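PDB 4TKT: AT-less polyketide synthase from Streptomyces platensis subsp. rosaceus, which probably catalyses the decarboxylative condensation that lengthens the acyl chain, as a ketosynthase domain of the modular synthase that makes isomigrastatin. Local coordinates for residues A[46-49]-A[50-53]; A[56-59]-A[60-63]; A[90-93]-A[94-97]; A[139-142]-A[143-146]. All blocks are in the same frame, centred on the assembly; numbering follows the deposited sequence.

Contact 1 (A[46-49]-A[50-53]); sequences WDHS and RYYD
The indole of W46 meets the phenol ring of Y51 five residues later, the edge of the tyrosine turned toward the face of the five-membered ring in an offset edge-to-face pair with planes at 81°. Following W46 outward from CB, CG stands between the backbone N and the carbonyl carbon; this chi1 of 62° brings the indole to the side of Y51, and W46 CD1 touches Y51 CE2 at 3.9 Å. At the next ring atom the pyrrole N-H leaves in its own plane, and W46 NE1 reaches H48 ND1 at 3.0 Å in a nearly straight bond (169°). The indole side chain also packs on I41, earlier in the same loop, and on P219. It thus serves as both aromatic surface and donor, and H48, whose NE2 is hydrogen-bonded to S64 O, is held at both ring nitrogens. A leucine in place of W46 would probably leave H48 ND1 without its donor and the edge of Y51 without an aromatic face. D47 suits the start of the turn, since its OD1 accepts a hydrogen bond from S49 OG, which comes from above the carboxylate plane. H48 O accepts from both Y51 N and Y52 N, the latter at 2.8 Å. The bonds from R50 N to D47 O and from Y51 N to H48 O are the i+3 to i bonds of a short 3-10 turn in a surface loop.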
# COMPACT_ATOMS: atom_id res chain seq x y z
N TRP A 46 -17.07 -4.84 18.57
CA TRP A 46 -18.09 -5.69 19.18
C TRP A 46 -17.76 -5.93 20.65
O TRP A 46 -16.66 -5.62 21.11
CB TRP A 46 -18.20 -7.03 18.44
CG TRP A 46 -16.95 -7.85 18.45
CD1 TRP A 46 -16.51 -8.67 19.46
CD2 TRP A 46 -15.97 -7.95 17.41
NE1 TRP A 46 -15.32 -9.26 19.11
CE2 TRP A 46 -14.97 -8.84 17.85
CE3 TRP A 46 -15.84 -7.37 16.14
CZ2 TRP A 46 -13.85 -9.16 17.08
CZ3 TRP A 46 -14.74 -7.69 15.37
CH2 TRP A 46 -13.76 -8.58 15.84
N ASP A 47 -18.72 -6.48 21.40
CA ASP A 47 -18.47 -6.84 22.79
C ASP A 47 -17.77 -8.20 22.85
O ASP A 47 -18.42 -9.24 22.77
CB ASP A 47 -19.77 -6.87 23.58
CG ASP A 47 -19.53 -7.12 25.06
OD1 ASP A 47 -18.41 -6.86 25.53
OD2 ASP A 47 -20.48 -7.57 25.74
N HIS A 48 -16.45 -8.17 23.01
CA HIS A 48 -15.66 -9.38 22.93
C HIS A 48 -15.78 -10.25 24.17
O HIS A 48 -15.38 -11.42 24.17
CB HIS A 48 -14.19 -9.03 22.68
CG HIS A 48 -13.37 -10.19 22.19
ND1 HIS A 48 -13.64 -10.84 21.00
CD2 HIS A 48 -12.29 -10.80 22.72
CE1 HIS A 48 -12.76 -11.81 20.83
NE2 HIS A 48 -11.93 -11.81 21.85
N SER A 49 -16.35 -9.69 25.24
CA SER A 49 -16.54 -10.44 26.48
C SER A 49 -17.57 -11.55 26.28
O SER A 49 -17.62 -12.50 27.05
CB SER A 49 -16.97 -9.52 27.62
OG SER A 49 -18.37 -9.29 27.58
N ARG A 50 -18.38 -11.41 25.24
CA ARG A 50 -19.35 -12.44 24.89
C ARG A 50 -18.65 -13.67 24.33
O ARG A 50 -19.17 -14.79 24.40
CB ARG A 50 -20.37 -11.91 23.89
CG ARG A 50 -21.43 -12.94 23.50
CD ARG A 50 -22.30 -12.47 22.34
NE ARG A 50 -23.07 -13.57 21.78
CZ ARG A 50 -23.94 -13.45 20.78
NH1 ARG A 50 -24.16 -12.26 20.23
NH2 ARG A 50 -24.59 -14.51 20.33
N TYR A 51 -17.45 -13.48 23.77
CA TYR A 51 -16.77 -14.55 23.07
C TYR A 51 -15.46 -15.00 23.72
O TYR A 51 -14.99 -16.10 23.47
CB TYR A 51 -16.48 -14.13 21.63
CG TYR A 51 -17.67 -13.57 20.91
CD1 TYR A 51 -18.66 -14.41 20.41
CD2 TYR A 51 -17.82 -12.20 20.71
CE1 TYR A 51 -19.76 -13.90 19.75
CE2 TYR A 51 -18.91 -11.69 20.05
CZ TYR A 51 -19.88 -12.54 19.57
OH TYR A 51 -20.97 -12.03 18.91
N TYR A 52 -14.86 -14.15 24.54
CA TYR A 52 -13.54 -14.47 25.08
C TYR A 52 -13.58 -15.54 26.16
O TYR A 52 -14.45 -15.54 27.03
CB TYR A 52 -12.85 -13.22 25.64
CG TYR A 52 -11.47 -13.52 26.19
CD1 TYR A 52 -10.39 -13.71 25.35
CD2 TYR A 52 -11.27 -13.62 27.56
CE1 TYR A 52 -9.13 -13.99 25.85
CE2 TYR A 52 -10.01 -13.90 28.07
CZ TYR A 52 -8.95 -14.08 27.22
OH TYR A 52 -7.70 -14.36 27.73
N ASP A 53 -12.63 -16.47 26.08
CA ASP A 53 -12.41 -17.49 27.10
C ASP A 53 -10.99 -18.01 26.93
O ASP A 53 -10.64 -18.52 25.87
CB ASP A 53 -13.44 -18.62 26.97
CG ASP A 53 -13.44 -19.55 28.18
OD1 ASP A 53 -12.35 -19.88 28.69
OD2 ASP A 53 -14.54 -19.94 28.62

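Contact 2 (A[56-59]-A[60-63])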
# COMPACT_ATOMS: atom_id res chain seq x y z
N ARG A 56 -8.44 -22.88 25.63
CA ARG A 56 -8.41 -23.24 24.22
C ARG A 56 -9.54 -24.19 23.82
O ARG A 56 -9.84 -25.14 24.54
CB ARG A 56 -7.07 -23.90 23.87
CG ARG A 56 -5.91 -22.95 23.68
CD ARG A 56 -4.62 -23.74 23.46
NE ARG A 56 -3.52 -22.89 23.01
CZ ARG A 56 -3.24 -22.63 21.74
NH1 ARG A 56 -3.97 -23.17 20.77
NH2 ARG A 56 -2.22 -21.84 21.42
N GLY A 57 -10.16 -23.92 22.68
CA GLY A 57 -11.09 -24.85 22.06
C GLY A 57 -12.46 -24.97 22.71
O GLY A 57 -13.20 -25.91 22.41
N VAL A 58 -12.80 -24.04 23.58
CA VAL A 58 -14.14 -23.99 24.15
C VAL A 58 -15.15 -23.62 23.06
O VAL A 58 -14.95 -22.63 22.35
CB VAL A 58 -14.25 -22.99 25.31
CG1 VAL A 58 -15.70 -22.79 25.72
CG2 VAL A 58 -13.41 -23.45 26.48
N PRO A 59 -16.21 -24.42 22.91
CA PRO A 59 -17.23 -24.18 21.89
C PRO A 59 -17.93 -22.84 22.06
O PRO A 59 -18.38 -22.51 23.16
CB PRO A 59 -18.22 -25.33 22.11
CG PRO A 59 -17.44 -26.39 22.80
CD PRO A 59 -16.48 -25.65 23.68
N GLY A 60 -18.01 -22.06 20.98
CA GLY A 60 -18.69 -20.78 21.01
C GLY A 60 -17.85 -19.67 21.60
O GLY A 60 -18.35 -18.57 21.85
N ARG A 61 -16.58 -19.96 21.84
CA ARG A 61 -15.67 -19.00 22.44
C ARG A 61 -14.36 -18.90 21.68
O ARG A 61 -14.13 -19.64 20.72
CB ARG A 61 -15.40 -19.36 23.90
CG ARG A 61 -16.63 -19.36 24.80
CD ARG A 61 -17.23 -17.97 24.93
NE ARG A 61 -18.39 -17.96 25.82
CZ ARG A 61 -19.64 -18.16 25.42
NH1 ARG A 61 -19.90 -18.39 24.14
NH2 ARG A 61 -20.63 -18.14 26.30
N THR A 62 -13.50 -17.98 22.12
CA THR A 62 -12.16 -17.83 21.55
C THR A 62 -11.18 -17.40 22.63
O THR A 62 -11.56 -16.71 23.58
CB THR A 62 -12.14 -16.81 20.40
OG1 THR A 62 -10.82 -16.73 19.86
CG2 THR A 62 -12.57 -15.44 20.88
N TYR A 63 -9.93 -17.81 22.49
CA TYR A 63 -8.91 -17.50 23.50
C TYR A 63 -8.01 -16.36 23.04
O TYR A 63 -7.08 -15.98 23.75
CB TYR A 63 -8.08 -18.75 23.82
CG TYR A 63 -7.38 -19.35 22.63
CD1 TYR A 63 -8.05 -20.20 21.76
CD2 TYR A 63 -6.05 -19.06 22.37
CE1 TYR A 63 -7.41 -20.75 20.66
CE2 TYR A 63 -5.40 -19.60 21.29
CZ TYR A 63 -6.08 -20.45 20.43
OH TYR A 63 -5.43 -20.98 19.35
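One face of the Y63 ring is covered by R56: its CG sits 3.8 Å from the centroid of Y63, only 4° off the ring normal, a well-centred CH-pi contact. The extended chain runs on past the same face until the guanidinium lays one of its own faces over Y63 CE2, the planes 39° apart. R56 NH1 comes within 3.0 Å of Y63 OH, but at a poor angle, and both bond elsewhere: NH1 is hydrogen-bonded to Q229, NH2 makes a salt bridge to D245 and a hydrogen bond to S233, and the phenol bonds to A231 O. Arginine suits this place because a methylene, CG, covers an aromatic face while its tip spreads over several acceptors. An alanine at Y63 would probably leave the aliphatic part of R56 without its support and A231 O without the phenol. Between these residues the chain reverses through a type II beta turn, V58 to R61, closed by R61 N bonding to V58 O at 3.2 Å. P59 fits the second position, its ring holding phi near -60°, and G60 the third, where phi is positive and a CB would strike P59 O. V58 CG1 packs on R61 CG at 3.7 Å. R61 bends at chi2, which returns NH1 to G60 O.

Contact 3 (A[90-93]-A[94-97])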
# COMPACT_ATOMS: atom_id res chain seq x y z
N THR A 90 -24.12 0.41 3.41
CA THR A 90 -24.21 -1.04 3.25
C THR A 90 -23.08 -1.58 2.38
O THR A 90 -23.06 -2.75 2.03
CB THR A 90 -25.55 -1.46 2.62
OG1 THR A 90 -25.73 -0.76 1.38
CG2 THR A 90 -26.70 -1.13 3.56
N MSE A 91 -22.13 -0.71 2.05
CA MSE A 91 -21.00 -1.07 1.21
C MSE A 91 -19.85 -1.59 2.07
O MSE A 91 -19.49 -0.96 3.06
CB MSE A 91 -20.56 0.12 0.37
CG MSE A 91 -19.34 -0.12 -0.50
SE MSE A 91 -18.92 1.47 -1.57
CE MSE A 91 -20.54 1.53 -2.66
N ASP A 92 -19.30 -2.73 1.68
CA ASP A 92 -18.20 -3.36 2.40
C ASP A 92 -17.05 -2.38 2.61
O ASP A 92 -16.52 -1.83 1.65
CB ASP A 92 -17.72 -4.60 1.64
CG ASP A 92 -16.50 -5.26 2.29
OD1 ASP A 92 -16.32 -5.15 3.52
OD2 ASP A 92 -15.73 -5.92 1.56
N PRO A 93 -16.67 -2.16 3.88
CA PRO A 93 -15.55 -1.29 4.26
C PRO A 93 -14.27 -1.58 3.49
O PRO A 93 -13.49 -0.66 3.24
CB PRO A 93 -15.37 -1.60 5.75
CG PRO A 93 -16.73 -1.94 6.21
CD PRO A 93 -17.38 -2.67 5.07
N GLN A 94 -14.07 -2.83 3.10
CA GLN A 94 -12.89 -3.20 2.31
C GLN A 94 -12.91 -2.53 0.95
O GLN A 94 -11.87 -2.07 0.47
CB GLN A 94 -12.81 -4.72 2.16
CG GLN A 94 -12.52 -5.45 3.45
CD GLN A 94 -12.34 -6.95 3.25
OE1 GLN A 94 -11.54 -7.59 3.93
NE2 GLN A 94 -13.09 -7.51 2.30
N GLU A 95 -14.08 -2.46 0.32
CA GLU A 95 -14.23 -1.73 -0.94
C GLU A 95 -13.97 -0.24 -0.72
O GLU A 95 -13.30 0.41 -1.52
CB GLU A 95 -15.63 -1.93 -1.53
CG GLU A 95 -16.07 -3.37 -1.67
CD GLU A 95 -17.50 -3.49 -2.14
OE1 GLU A 95 -17.98 -2.56 -2.82
OE2 GLU A 95 -18.15 -4.51 -1.82
N ARG A 96 -14.52 0.29 0.37
CA ARG A 96 -14.39 1.71 0.67
C ARG A 96 -12.94 2.11 0.88
O ARG A 96 -12.47 3.09 0.31
CB ARG A 96 -15.22 2.07 1.91
CG ARG A 96 -16.72 1.96 1.72
CD ARG A 96 -17.47 2.51 2.92
NE ARG A 96 -18.22 1.49 3.64
CZ ARG A 96 -18.55 1.56 4.92
NH1 ARG A 96 -18.17 2.61 5.65
NH2 ARG A 96 -19.24 0.59 5.49
N LEU A 97 -12.22 1.34 1.70
CA LEU A 97 -10.84 1.67 2.02
C LEU A 97 -9.89 1.45 0.84
O LEU A 97 -8.86 2.12 0.74
CB LEU A 97 -10.36 0.86 3.23
CG LEU A 97 -11.05 1.17 4.56
CD1 LEU A 97 -10.21 0.68 5.73
CD2 LEU A 97 -11.34 2.65 4.70
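M91 O is gripped by two nitrogens of the R96 side chain: NE at 2.8 Å from M91 O and NH2 at 2.9 Å. Both bonds lie in the guanidinium plane, so the arginine binds side-on, NH2 coming nearly in line with the C=O bond and NE from above the carbonyl plane. A bend at chi3 (-115°) turns the guanidinium back onto the carbonyl, and P93 CG then packs over one of its faces, 3.6 Å from R96 NH2. M91, a selenomethionine, sets SE 4.0 Å from R96 CG.

D92 is the N-cap of the helix. With CG anti to the backbone N (chi1 176°), OD1 accepts a weak capping bond from Q94 N, while OD2 uses its syn lone pair for Q94 NE2 at 3.2 Å. Q94 NE2 also gives a hydrogen bond to Y139 O, and Q94 OE1 accepts from L215 N. Aspartate suits an N-cap because its short side chain reaches first-turn amides, whose dipoles would probably favour its negative charge. That may ease the nearness of E95, whose OE2 is 4.4 Å from D92 OD2; E95 OE1 pairs with R168. P93 fits the first helical position, where no amide proton is needed. Regular i+4 bonds follow, L97 N to P93 O at 2.8 Å and R96 N to D92 O.

The buried start of helix 93-109 is thereby fixed: the side chains of Q94 and E95 pack against helix 163-173, while D92, P93 and R96 pack on Y142 of helix 142-151. R96 NH1 also reaches Y612 O, near the C-terminal end of the chain.

Contact 4 (A[139-142]-A[143-146])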
# COMPACT_ATOMS: atom_id res chain seq x y z
N TYR A 139 -11.84 -12.30 2.75
CA TYR A 139 -13.00 -12.30 3.64
C TYR A 139 -14.14 -11.44 3.13
O TYR A 139 -13.93 -10.35 2.61
CB TYR A 139 -12.60 -11.81 5.04
CG TYR A 139 -11.70 -12.74 5.80
CD1 TYR A 139 -12.17 -13.96 6.28
CD2 TYR A 139 -10.38 -12.40 6.07
CE1 TYR A 139 -11.35 -14.82 6.99
CE2 TYR A 139 -9.55 -13.25 6.78
CZ TYR A 139 -10.04 -14.46 7.23
OH TYR A 139 -9.22 -15.31 7.94
N SER A 140 -15.36 -11.95 3.29
CA SER A 140 -16.57 -11.17 3.03
C SER A 140 -17.46 -11.19 4.26
O SER A 140 -18.54 -11.77 4.25
CB SER A 140 -17.34 -11.73 1.83
OG SER A 140 -16.62 -11.51 0.63
N GLU A 141 -17.00 -10.54 5.32
CA GLU A 141 -17.65 -10.63 6.63
C GLU A 141 -18.77 -9.63 6.86
O GLU A 141 -19.71 -9.92 7.60
CB GLU A 141 -16.61 -10.46 7.73
CG GLU A 141 -15.64 -11.62 7.84
CD GLU A 141 -14.72 -11.48 9.04
OE1 GLU A 141 -14.15 -10.38 9.23
OE2 GLU A 141 -14.59 -12.46 9.80
N TYR A 142 -18.68 -8.45 6.24
CA TYR A 142 -19.68 -7.40 6.40
C TYR A 142 -21.07 -7.96 6.11
O TYR A 142 -22.04 -7.70 6.83
CB TYR A 142 -19.37 -6.22 5.49
CG TYR A 142 -19.96 -4.89 5.92
CD1 TYR A 142 -19.72 -4.39 7.19
CD2 TYR A 142 -20.72 -4.14 5.05
CE1 TYR A 142 -20.25 -3.17 7.59
CE2 TYR A 142 -21.26 -2.92 5.44
CZ TYR A 142 -21.01 -2.44 6.70
OH TYR A 142 -21.54 -1.23 7.09
N GLN A 143 -21.14 -8.74 5.05
CA GLN A 143 -22.30 -9.54 4.66
C GLN A 143 -23.04 -10.20 5.83
O GLN A 143 -24.27 -10.25 5.85
CB GLN A 143 -21.83 -10.60 3.68
CG GLN A 143 -22.89 -11.22 2.81
CD GLN A 143 -22.30 -12.23 1.85
OE1 GLN A 143 -21.13 -12.59 1.97
NE2 GLN A 143 -23.09 -12.68 0.89
N LEU A 144 -22.29 -10.72 6.80
CA LEU A 144 -22.86 -11.47 7.91
C LEU A 144 -23.76 -10.62 8.79
O LEU A 144 -24.73 -11.12 9.37
CB LEU A 144 -21.74 -12.09 8.75
CG LEU A 144 -20.83 -13.06 8.00
CD1 LEU A 144 -19.60 -13.39 8.82
CD2 LEU A 144 -21.59 -14.33 7.65
N TYR A 145 -23.43 -9.34 8.91
CA TYR A 145 -24.22 -8.43 9.73
C TYR A 145 -25.64 -8.32 9.20
O TYR A 145 -26.61 -8.33 9.97
CB TYR A 145 -23.56 -7.06 9.80
CG TYR A 145 -22.42 -6.99 10.79
CD1 TYR A 145 -22.60 -7.43 12.10
CD2 TYR A 145 -21.18 -6.51 10.43
CE1 TYR A 145 -21.56 -7.38 13.02
CE2 TYR A 145 -20.14 -6.46 11.33
CZ TYR A 145 -20.33 -6.90 12.63
OH TYR A 145 -19.30 -6.85 13.53
N GLY A 146 -25.77 -8.22 7.88
CA GLY A 146 -27.07 -8.11 7.24
C GLY A 146 -27.95 -9.32 7.49
O GLY A 146 -29.16 -9.19 7.66
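S140 and Q143 meet first across this turn: S140 CB lies 3.9 Å from Q143 OE1, and the S140 carbonyl oxygen faces Q143 CB at 3.5 Å. The glutamine reaches back because its CG is anti to the backbone N (chi1 -160°) and the chain beyond stays extended. The small side chain at S140 lets Q143 fold back this closely.

E141 comes next. L144 N bonds to E141 O at 2.8 Å, an i+3 bond. The side chain of L144 folds over the same carbonyl, its CG 3.4 Å from E141 O. Leucine CD1 also skirts the aliphatic start of the glutamate, L144 CD1 lying 4.3 Å from E141 CB.

Y142 repeats the pattern one residue on, Y145 N bonding to Y142 O at 3.0 Å with an N-H...O angle of 143°. Its side chain and that of Y145 cross at about a right angle and touch through their ring carbons, Y142 CD1 to Y145 CD2 at 4.1 Å. Tyrosine suits both places: each ring supplies apolar surface and each hydroxyl finds an acceptor far along the chain, Y142 OH the carbonyl of S89 and Y145 OH that of V217. W613 meets the Y142 ring edge-to-face, and the ring of Y145 meets Y614 nearly parallel.

The backbone bonds thus set the first turn of helix 142-151, while the hydroxyls tie it to the end of helix 85-89 and to the loop at V217; with each polar end bonded to a main-chain carbonyl, the two rings are probably limited in how they can turn.

Contacts 1 and 2 belong to one surface loop between strands 39-40 and 66-67, their centres 11 Å apart. They are stitched by probable backbone hydrogen bonds, D53 N to T62 O at 2.7 Å and T62 N to Y51 O at 2.8 Å. Contacts 3 and 4 form a second pair, also 11 Å between centres, joined by Q94 NE2 to Y139 O at 3.0 Å. Contact 4 brings the second pair nearest the first: its centre is about 18 Å from that of contact 1 and its closest atoms about 4 Å away, without touching. Contacts 2 and 3 stand about 29 Å apart by centres. All four belong to the N-terminal half of the ketosynthase.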